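Local coordinates for (S)-ureidoglycine aminohydrolase cupin domain-containing protein (Pseudomonas syringae pv. tomato, PDB 3MYX) that is of unknown function but belongs to the cupin superfamily and is probably related to (S)-ureidoglycine aminohydrolase, at residues G25-H30 / A115-S120; Q45-G50 / T214-Q219; P64-L69 / T163-R168; L159-D162 / L167-G170. One frame throughout, in Å; residues are numbered along the deposited sequence. Where two conformers were deposited one is given.

Contact 1 (G25-H30 / A115-S120); sequences GPIDAH and ASTQAS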
# COMPACT_ATOMS: atom_id res chain seq x y z
N GLY A 25 13.60 -0.93 12.77
CA GLY A 25 13.18 -1.33 14.10
C GLY A 25 11.68 -1.48 14.20
O GLY A 25 10.94 -1.18 13.27
N PRO A 26 11.20 -1.98 15.34
CA PRO A 26 9.76 -2.10 15.51
C PRO A 26 9.09 -0.74 15.44
O PRO A 26 9.63 0.25 15.92
CB PRO A 26 9.64 -2.70 16.92
CG PRO A 26 10.89 -2.24 17.65
CD PRO A 26 11.95 -2.27 16.57
N ILE A 27 7.89 -0.70 14.88
CA ILE A 27 7.14 0.55 14.80
C ILE A 27 6.78 1.03 16.22
O ILE A 27 6.83 2.22 16.54
CB ILE A 27 5.87 0.41 13.92
CG1 ILE A 27 6.24 0.08 12.46
CG2 ILE A 27 5.02 1.71 14.01
CD1 ILE A 27 5.06 -0.47 11.64
N ASP A 28 6.38 0.07 17.04
CA ASP A 28 6.03 0.32 18.44
C ASP A 28 6.25 -0.97 19.22
O ASP A 28 6.75 -1.96 18.65
CB ASP A 28 4.62 0.90 18.57
CG ASP A 28 3.52 -0.04 18.09
OD1 ASP A 28 3.71 -1.28 18.14
OD2 ASP A 28 2.45 0.48 17.69
N ALA A 29 5.91 -0.98 20.50
CA ALA A 29 6.22 -2.12 21.35
C ALA A 29 5.39 -3.35 21.04
O ALA A 29 5.64 -4.39 21.62
CB ALA A 29 6.08 -1.73 22.83
N HIS A 30 4.41 -3.23 20.14
CA HIS A 30 3.61 -4.38 19.70
C HIS A 30 4.08 -5.01 18.39
O HIS A 30 3.57 -6.07 18.02
CB HIS A 30 2.14 -3.97 19.53
CG HIS A 30 1.51 -3.51 20.79
ND1 HIS A 30 0.86 -4.36 21.65
CD2 HIS A 30 1.42 -2.28 21.34
CE1 HIS A 30 0.40 -3.67 22.68
NE2 HIS A 30 0.71 -2.41 22.51
N ALA A 115 0.29 -0.13 7.22
CA ALA A 115 -0.36 -0.62 8.42
C ALA A 115 -1.10 0.49 9.12
O ALA A 115 -0.60 1.61 9.21
CB ALA A 115 0.69 -1.19 9.38
N SER A 116 -2.28 0.16 9.63
CA SER A 116 -2.94 0.99 10.63
C SER A 116 -2.55 0.42 11.99
O SER A 116 -2.98 -0.66 12.37
CB SER A 116 -4.45 0.93 10.48
OG SER A 116 -5.09 1.65 11.52
N THR A 117 -1.71 1.17 12.71
CA THR A 117 -1.24 0.72 14.00
C THR A 117 -2.14 1.15 15.15
O THR A 117 -2.01 0.63 16.25
CB THR A 117 0.25 1.08 14.28
OG1 THR A 117 0.38 2.49 14.50
CG2 THR A 117 1.18 0.62 13.15
N GLN A 118 -3.07 2.07 14.89
CA GLN A 118 -4.09 2.48 15.87
C GLN A 118 -5.43 1.86 15.49
O GLN A 118 -5.82 1.90 14.33
CB GLN A 118 -4.23 4.01 15.85
CG GLN A 118 -5.30 4.55 16.82
CD GLN A 118 -5.01 4.18 18.25
OE1 GLN A 118 -3.93 4.49 18.77
NE2 GLN A 118 -5.98 3.54 18.92
N ALA A 119 -6.12 1.29 16.46
CA ALA A 119 -7.47 0.79 16.25
C ALA A 119 -8.48 1.91 16.39
O ALA A 119 -8.38 2.71 17.33
CB ALA A 119 -7.79 -0.32 17.24
N SER A 120 -9.44 1.97 15.48
CA SER A 120 -10.54 2.94 15.58
C SER A 120 -11.94 2.31 15.50
O SER A 120 -12.95 2.99 15.28
CB SER A 120 -10.38 4.01 14.50
OG SER A 120 -10.65 3.47 13.23
O HOH W 1 2.44 2.93 16.37
O HOH W 2 -0.08 0.28 18.21

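Contact 2 (Q45-G50 / T214-Q219); sequences QGIAAG and TVFVAQ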
# COMPACT_ATOMS: atom_id res chain seq x y z
N GLN A 45 -1.20 9.63 14.21
CA GLN A 45 -2.41 8.77 14.35
C GLN A 45 -2.27 7.29 13.92
O GLN A 45 -3.27 6.55 13.76
CB GLN A 45 -3.56 9.31 13.49
CG GLN A 45 -3.90 10.78 13.69
CD GLN A 45 -4.12 11.16 15.14
OE1 GLN A 45 -3.66 12.21 15.58
NE2 GLN A 45 -4.81 10.31 15.89
N GLY A 46 -1.05 6.91 13.63
CA GLY A 46 -0.69 5.50 13.56
C GLY A 46 -0.56 4.84 12.22
O GLY A 46 -0.18 3.67 12.17
N ILE A 47 -0.87 5.54 11.14
CA ILE A 47 -0.65 4.96 9.82
C ILE A 47 0.85 4.91 9.52
O ILE A 47 1.55 5.90 9.66
CB ILE A 47 -1.40 5.74 8.74
CG1 ILE A 47 -2.91 5.45 8.84
CG2 ILE A 47 -0.92 5.35 7.34
CD1 ILE A 47 -3.33 4.08 8.26
N ALA A 48 1.33 3.73 9.11
CA ALA A 48 2.73 3.50 8.83
C ALA A 48 2.89 2.85 7.45
O ALA A 48 2.02 2.09 7.00
CB ALA A 48 3.37 2.60 9.89
N ALA A 49 3.99 3.14 6.79
CA ALA A 49 4.29 2.56 5.50
C ALA A 49 5.79 2.34 5.35
O ALA A 49 6.59 3.09 5.92
CB ALA A 49 3.75 3.44 4.34
N GLY A 50 6.17 1.34 4.58
CA GLY A 50 7.57 1.05 4.39
C GLY A 50 7.75 -0.29 3.71
O GLY A 50 6.93 -0.68 2.87
N THR A 214 5.95 0.44 -5.92
CA THR A 214 5.06 0.84 -4.84
C THR A 214 5.46 2.22 -4.33
O THR A 214 6.64 2.47 -4.05
CB THR A 214 5.11 -0.15 -3.67
OG1 THR A 214 4.72 -1.44 -4.14
CG2 THR A 214 4.18 0.29 -2.55
N VAL A 215 4.47 3.10 -4.19
CA VAL A 215 4.63 4.45 -3.69
C VAL A 215 3.63 4.68 -2.56
O VAL A 215 2.54 4.11 -2.55
CB VAL A 215 4.44 5.50 -4.83
CG1 VAL A 215 3.03 5.47 -5.42
CG2 VAL A 215 4.82 6.92 -4.39
N PHE A 216 4.01 5.54 -1.61
CA PHE A 216 3.14 5.96 -0.53
C PHE A 216 2.99 7.47 -0.58
O PHE A 216 3.98 8.20 -0.65
CB PHE A 216 3.66 5.53 0.84
CG PHE A 216 2.77 5.96 1.99
CD1 PHE A 216 1.60 5.28 2.27
CD2 PHE A 216 3.09 7.08 2.75
CE1 PHE A 216 0.77 5.70 3.28
CE2 PHE A 216 2.27 7.48 3.77
CZ PHE A 216 1.13 6.82 4.03
N VAL A 217 1.74 7.93 -0.58
CA VAL A 217 1.43 9.36 -0.55
C VAL A 217 0.78 9.68 0.80
O VAL A 217 -0.33 9.24 1.09
CB VAL A 217 0.49 9.77 -1.69
CG1 VAL A 217 0.30 11.29 -1.67
CG2 VAL A 217 1.06 9.33 -3.05
N ALA A 218 1.49 10.40 1.65
CA ALA A 218 0.96 10.76 2.95
C ALA A 218 -0.18 11.76 2.83
O ALA A 218 -0.19 12.62 1.94
CB ALA A 218 2.08 11.35 3.83
N GLN A 219 -1.14 11.65 3.73
CA GLN A 219 -2.20 12.65 3.83
C GLN A 219 -1.55 14.03 3.97
O GLN A 219 -0.66 14.24 4.81
CB GLN A 219 -3.09 12.35 5.03
CG GLN A 219 -4.29 13.28 5.17
CD GLN A 219 -5.19 12.89 6.33
OE1 GLN A 219 -4.71 12.57 7.42
NE2 GLN A 219 -6.50 12.93 6.10

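Contact 3 (P64-L69 / T163-R168); sequences PYTEML and TASTLR. With EDO (1,2-ethanediol), chain E.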
# COMPACT_ATOMS: atom_id res chain seq x y z
N PRO A 64 -1.19 -7.16 15.67
CA PRO A 64 -1.52 -5.94 16.41
C PRO A 64 -2.06 -4.81 15.55
O PRO A 64 -2.55 -3.82 16.09
CB PRO A 64 -0.18 -5.53 17.01
CG PRO A 64 0.82 -6.07 16.05
CD PRO A 64 0.27 -7.38 15.64
N TYR A 65 -1.93 -4.94 14.23
CA TYR A 65 -2.28 -3.89 13.29
C TYR A 65 -3.23 -4.46 12.24
O TYR A 65 -3.34 -5.67 12.09
CB TYR A 65 -1.02 -3.42 12.56
CG TYR A 65 0.20 -3.13 13.42
CD1 TYR A 65 0.10 -2.54 14.67
CD2 TYR A 65 1.48 -3.40 12.93
CE1 TYR A 65 1.23 -2.26 15.44
CE2 TYR A 65 2.59 -3.11 13.68
CZ TYR A 65 2.47 -2.52 14.92
OH TYR A 65 3.60 -2.26 15.65
N THR A 66 -3.87 -3.58 11.47
CA THR A 66 -4.36 -3.97 10.15
C THR A 66 -3.21 -3.69 9.20
O THR A 66 -2.72 -2.59 9.16
CB THR A 66 -5.59 -3.17 9.72
OG1 THR A 66 -6.60 -3.32 10.73
CG2 THR A 66 -6.09 -3.66 8.37
N GLU A 67 -2.78 -4.69 8.44
CA GLU A 67 -1.57 -4.53 7.61
C GLU A 67 -1.72 -5.17 6.24
O GLU A 67 -2.08 -6.33 6.11
CB GLU A 67 -0.33 -5.04 8.34
CG GLU A 67 0.97 -4.75 7.60
CD GLU A 67 2.24 -4.92 8.45
OE1 GLU A 67 2.17 -5.04 9.70
OE2 GLU A 67 3.32 -4.85 7.83
N MSE A 68 -1.42 -4.37 5.21
CA MSE A 68 -1.40 -4.81 3.83
C MSE A 68 0.03 -5.07 3.42
O MSE A 68 0.92 -4.25 3.70
CB MSE A 68 -1.95 -3.73 2.91
CG MSE A 68 -1.86 -4.11 1.44
SE MSE A 68 -2.34 -2.58 0.43
CE MSE A 68 -2.62 -3.42 -1.26
N LEU A 69 0.24 -6.19 2.74
CA LEU A 69 1.55 -6.60 2.19
C LEU A 69 1.48 -6.65 0.68
O LEU A 69 0.51 -7.17 0.14
CB LEU A 69 1.93 -8.04 2.66
CG LEU A 69 2.15 -8.37 4.14
CD1 LEU A 69 0.82 -8.42 4.89
CD2 LEU A 69 2.93 -9.66 4.28
N THR A 163 -13.07 -2.51 9.66
CA THR A 163 -13.80 -1.89 10.74
C THR A 163 -12.87 -1.47 11.89
O THR A 163 -13.30 -0.73 12.75
CB THR A 163 -14.92 -2.80 11.29
OG1 THR A 163 -14.37 -4.06 11.69
CG2 THR A 163 -15.97 -3.01 10.23
N ALA A 164 -11.60 -1.92 11.90
CA ALA A 164 -10.64 -1.51 12.93
C ALA A 164 -9.84 -0.27 12.55
O ALA A 164 -8.96 0.15 13.29
CB ALA A 164 -9.69 -2.67 13.26
N SER A 165 -10.15 0.29 11.39
CA SER A 165 -9.53 1.50 10.86
C SER A 165 -10.42 1.97 9.72
O SER A 165 -11.37 1.27 9.36
CB SER A 165 -8.13 1.21 10.33
OG SER A 165 -8.19 0.50 9.10
N THR A 166 -10.08 3.10 9.12
CA THR A 166 -10.76 3.56 7.92
C THR A 166 -10.15 3.00 6.63
O THR A 166 -10.56 3.41 5.54
CB THR A 166 -10.82 5.08 7.86
OG1 THR A 166 -9.49 5.59 7.75
CG2 THR A 166 -11.50 5.67 9.09
N LEU A 167 -9.22 2.06 6.72
CA LEU A 167 -8.62 1.50 5.52
C LEU A 167 -9.63 0.85 4.60
O LEU A 167 -10.49 0.07 5.05
CB LEU A 167 -7.54 0.48 5.88
CG LEU A 167 -6.22 1.05 6.38
CD1 LEU A 167 -5.36 -0.09 6.97
CD2 LEU A 167 -5.47 1.77 5.27
N ARG A 168 -9.53 1.19 3.32
CA ARG A 168 -10.19 0.49 2.24
C ARG A 168 -9.07 0.07 1.31
O ARG A 168 -8.21 0.88 0.93
CB ARG A 168 -11.19 1.40 1.53
CG ARG A 168 -12.47 1.67 2.28
CD ARG A 168 -13.42 2.47 1.40
NE ARG A 168 -12.92 3.82 1.10
CZ ARG A 168 -12.47 4.26 -0.09
NH1 ARG A 168 -12.42 3.48 -1.19
NH2 ARG A 168 -12.07 5.52 -0.19
C1 EDO E . -6.90 4.99 9.95
O1 EDO E . -8.09 4.60 10.65
C2 EDO E . -6.74 6.51 10.00
O2 EDO E . -7.94 7.16 9.56
O HOH W 3 -6.33 -1.10 12.71

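Contact 4 (L159-D162 / L167-G170); sequences LFED and LRIG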
# COMPACT_ATOMS: atom_id res chain seq x y z
N LEU A 159 -11.95 -4.66 -1.99
CA LEU A 159 -11.88 -6.06 -1.61
C LEU A 159 -11.81 -6.25 -0.10
O LEU A 159 -12.16 -7.30 0.42
CB LEU A 159 -10.68 -6.73 -2.26
CG LEU A 159 -10.78 -6.82 -3.78
CD1 LEU A 159 -9.42 -7.12 -4.42
CD2 LEU A 159 -11.82 -7.87 -4.18
N PHE A 160 -11.32 -5.23 0.60
CA PHE A 160 -11.26 -5.25 2.07
C PHE A 160 -11.67 -3.87 2.59
O PHE A 160 -11.11 -2.86 2.18
CB PHE A 160 -9.86 -5.62 2.54
CG PHE A 160 -9.68 -5.50 4.02
CD1 PHE A 160 -10.06 -6.51 4.86
CD2 PHE A 160 -9.10 -4.35 4.54
CE1 PHE A 160 -9.86 -6.36 6.25
CE2 PHE A 160 -8.94 -4.19 5.89
CZ PHE A 160 -9.31 -5.20 6.73
N GLU A 161 -12.69 -3.85 3.42
CA GLU A 161 -13.13 -2.65 4.09
C GLU A 161 -13.01 -2.86 5.59
O GLU A 161 -13.79 -3.61 6.18
CB GLU A 161 -14.56 -2.31 3.69
CG GLU A 161 -14.70 -2.00 2.21
CD GLU A 161 -16.13 -1.69 1.80
OE1 GLU A 161 -17.08 -2.28 2.38
OE2 GLU A 161 -16.32 -0.89 0.89
N ASP A 162 -12.04 -2.22 6.22
CA ASP A 162 -11.78 -2.46 7.62
C ASP A 162 -12.88 -1.88 8.50
O ASP A 162 -13.50 -0.86 8.16
CB ASP A 162 -10.45 -1.85 8.02
CG ASP A 162 -9.80 -2.54 9.20
OD1 ASP A 162 -10.34 -3.54 9.72
OD2 ASP A 162 -8.70 -2.07 9.59
N LEU A 167 -9.22 2.06 6.72
CA LEU A 167 -8.62 1.50 5.52
C LEU A 167 -9.63 0.85 4.60
O LEU A 167 -10.49 0.07 5.05
CB LEU A 167 -7.54 0.48 5.88
CG LEU A 167 -6.22 1.05 6.38
CD1 LEU A 167 -5.36 -0.09 6.97
CD2 LEU A 167 -5.47 1.77 5.27
N ARG A 168 -9.53 1.19 3.32
CA ARG A 168 -10.19 0.49 2.24
C ARG A 168 -9.07 0.07 1.31
O ARG A 168 -8.21 0.88 0.93
CB ARG A 168 -11.19 1.40 1.53
CG ARG A 168 -12.47 1.67 2.28
CD ARG A 168 -13.42 2.47 1.40
NE ARG A 168 -12.92 3.82 1.10
CZ ARG A 168 -12.47 4.26 -0.09
NH1 ARG A 168 -12.42 3.48 -1.19
NH2 ARG A 168 -12.07 5.52 -0.19
N ILE A 169 -9.07 -1.21 0.95
CA ILE A 169 -7.98 -1.84 0.21
C ILE A 169 -8.55 -2.61 -0.97
O ILE A 169 -9.53 -3.33 -0.83
CB ILE A 169 -7.17 -2.76 1.14
CG1 ILE A 169 -6.51 -1.92 2.25
CG2 ILE A 169 -6.14 -3.54 0.34
CD1 ILE A 169 -5.87 -2.73 3.38
N GLY A 170 -7.96 -2.42 -2.14
CA GLY A 170 -8.49 -3.08 -3.30
C GLY A 170 -7.71 -2.80 -4.56
O GLY A 170 -6.51 -2.55 -4.50
O HOH W 4 -13.02 0.98 6.08

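Contact 1 (G25-H30 / A115-S120)
Ile27 holds CG1 beside its backbone N (chi1 -63°) and CG2 anti to that N, which turns the CG2 methyl toward Thr117. Thr117 holds OG1 between its backbone N and carbonyl carbon (chi1 71°); the same torsion puts CG2 anti to the carbonyl carbon, facing Ile27. The two methyls meet at 4.1 Å, Ile27 CG2 to Thr117 CG2, and the side chains cross at a slant. Beside them the carboxylate of Asp28 slides past Thr117 in the opposite direction, with OD2 4.1 Å from Thr117 CB. The polar link between the segments runs through two waters. One donates to Asp28 OD2 and to Thr117 OG1, at 2.8 Å each. The other donates to Asp28 OD2 at 2.6 Å and to the backbone O of Thr117 at 2.8 Å. OD2 therefore accepts a hydrogen bond from each water. The other oxygen, OD1, accepts from His30 N at 2.9 Å and closes an Asx turn. That donor comes from the anti side, 35° out of the carboxylate plane. Tyr65 OH also bonds to OD1, so the carboxylate is held through both oxygens. Thr117 OG1 is bonded to the backbone O of Gly46. This is a surface contact with a small apolar patch and a wet polar side. It sets the loop between strands 23-24 and 37-39 against the end of strand 109-116, with Ile27 also on Arg37, Thr39 and Ala48.

Contact 2 (Q45-G50 / T214-Q219)
Ala49 lays its methyl over one face of the Phe216 ring, a CH-pi contact that packs two antiparallel sheets of a cupin fold against each other. Strand 47-54 belongs to one sheet. Strand 214-217, in the EutQ-like cupin region, belongs to the other. Their side chains meet in the buried layer between the sheets. The tight part is at Ala49. Its CB lies 3.7 Å from the centroid of the Phe216 ring, 20° off the ring normal. The methyl is offset toward the rim and comes closest to CD1, at 3.5 Å from Ala49 CB. Phe216 reaches it because CG is anti to the backbone N (chi1 -180°), which stretches the ring out toward the 45-50 segment. The CA atoms of Ala49 and Phe216 are 7.0 Å apart, consistent with the small alanine side chain. The looser part is at Ile47, where the CA of Ile47 is 9.1 Å from that of Ala218. Ile47 crosses the ring at a slant and meets it near CZ. Both parts are buried, so the contrast is one of packing and not of solvent. Phe41 meets the same ring with planes at about 40°, and Leu10 and His187 also touch Phe216. At the loose end, Ile47 CG2 stands 4.2 Å from Phe216 CZ.

Contact 3 (P64-L69 / T163-R168)
Thr66 OG1 is gripped by several groups. A water lies 3.0 Å from Thr66 OG1 and 3.0 Å from the backbone O of Ala164 and can bridge them. Asp162, just before the 163-168 segment, bonds to the same hydroxyl through OD2. That carboxylate oxygen also bonds to Ser165 OG. The hydroxyls of Thr66 and Ser165 thus share one acidic partner, though Thr66 OG1 and Ser165 OG lie 4.4 Å apart. Ser165 OG accepts in turn from Leu167 N at 3.0 Å, with a fairly straight N-H (160°), and the bond closes an ST turn. The apolar half of the contact is made by methyls. Thr66 OG1 sits beside the backbone N (chi1 -56°), which leaves CG2 anti to it. This CG2 meets Leu167 CD1 at 3.9 Å as the two side chains slide past each other. Ala164 CB packs near Thr66 OG1, at 4.0 Å. On the far part of the loop an ethanediol, probably from the crystallisation liquor, is held by Thr166. Its O1 accepts from Thr166 N at 2.9 Å and its O2 donates to Thr166 OG1. Thr66 therefore serves two kinds of neighbour. Its methyl joins the apolar packing, while its hydroxyl ties strand 66-71 of the eight-strand sheet, through carboxylate and probably water, to the loop between strands 154-161 and 168-174 in the EutQ-like cupin region.

Contact 4 (L159-D162 / L167-G170)
The Phe160 ring meets Ile169 at a slant, through CD2, which lies 3.8 Å from Ile169 CD1. Thr66 and Thr128 touch the Phe160 side chain from other strands. Phe160 CG is anti to the backbone N (chi1 173°), and the ring and the Ile169 chain run side by side, pointing the same way. The other flat group is the carboxylate of Asp162. Its OD1 bonds to Ala164 N, and its OD2 is also bonded, so both oxygens are held. The backbones are linked by an antiparallel ladder. Phe160 N donates to Ile169 O at 3.0 Å, and Ile169 N donates back to Phe160 O at 2.9 Å. Both donors lie in the carbonyl plane. Asp162 N donates to Leu167 O at 3.0 Å, with the C=O...donor angle at 167°. The two strands form a beta hairpin, 154-161 with 168-174. Away from the turn, at Leu159, the ladder is disturbed: Leu159 and Phe160 both face Ile169, which makes a classic beta bulge. Phe160 and Ile169 are a hydrogen-bonded pair, and their side chains point to the buried face. Glu161 and Arg168 are the next, non-hydrogen-bonded pair and point to the exposed face. There Glu161 CG lies 4.3 Å from Arg168 CG, alkyl part against alkyl part. Their charged groups do not touch, and Arg168 NH1 bonds instead to Asn158. Near the turn, a water donates to Asp162 O at 2.8 Å and to Leu167 O at 2.9 Å.

Overall arrangement
Contacts 1, 2 and 3 share one antiparallel sheet, where strand 109-116 lies between 47-54 and 66-71. The centre of contact 1 is about 10 Å from that of contact 3 and about 12 Å from that of contact 2. Contact 4 lies in a second antiparallel sheet, whose strands 154-161 and 168-174 are joined by strand 214-217 of contact 2, with centres about 15 Å apart. Contacts 3 and 4 are closest, with centres about 8 Å apart, and share Leu167 and Arg168. Contact 1 crosses contacts 2 and 3 along the chain, and contacts 3 and 4 nest inside contact 2. Contacts 2 and 3 thus join early strands to the later EutQ-like cupin region, while contact 4 lies within the later half.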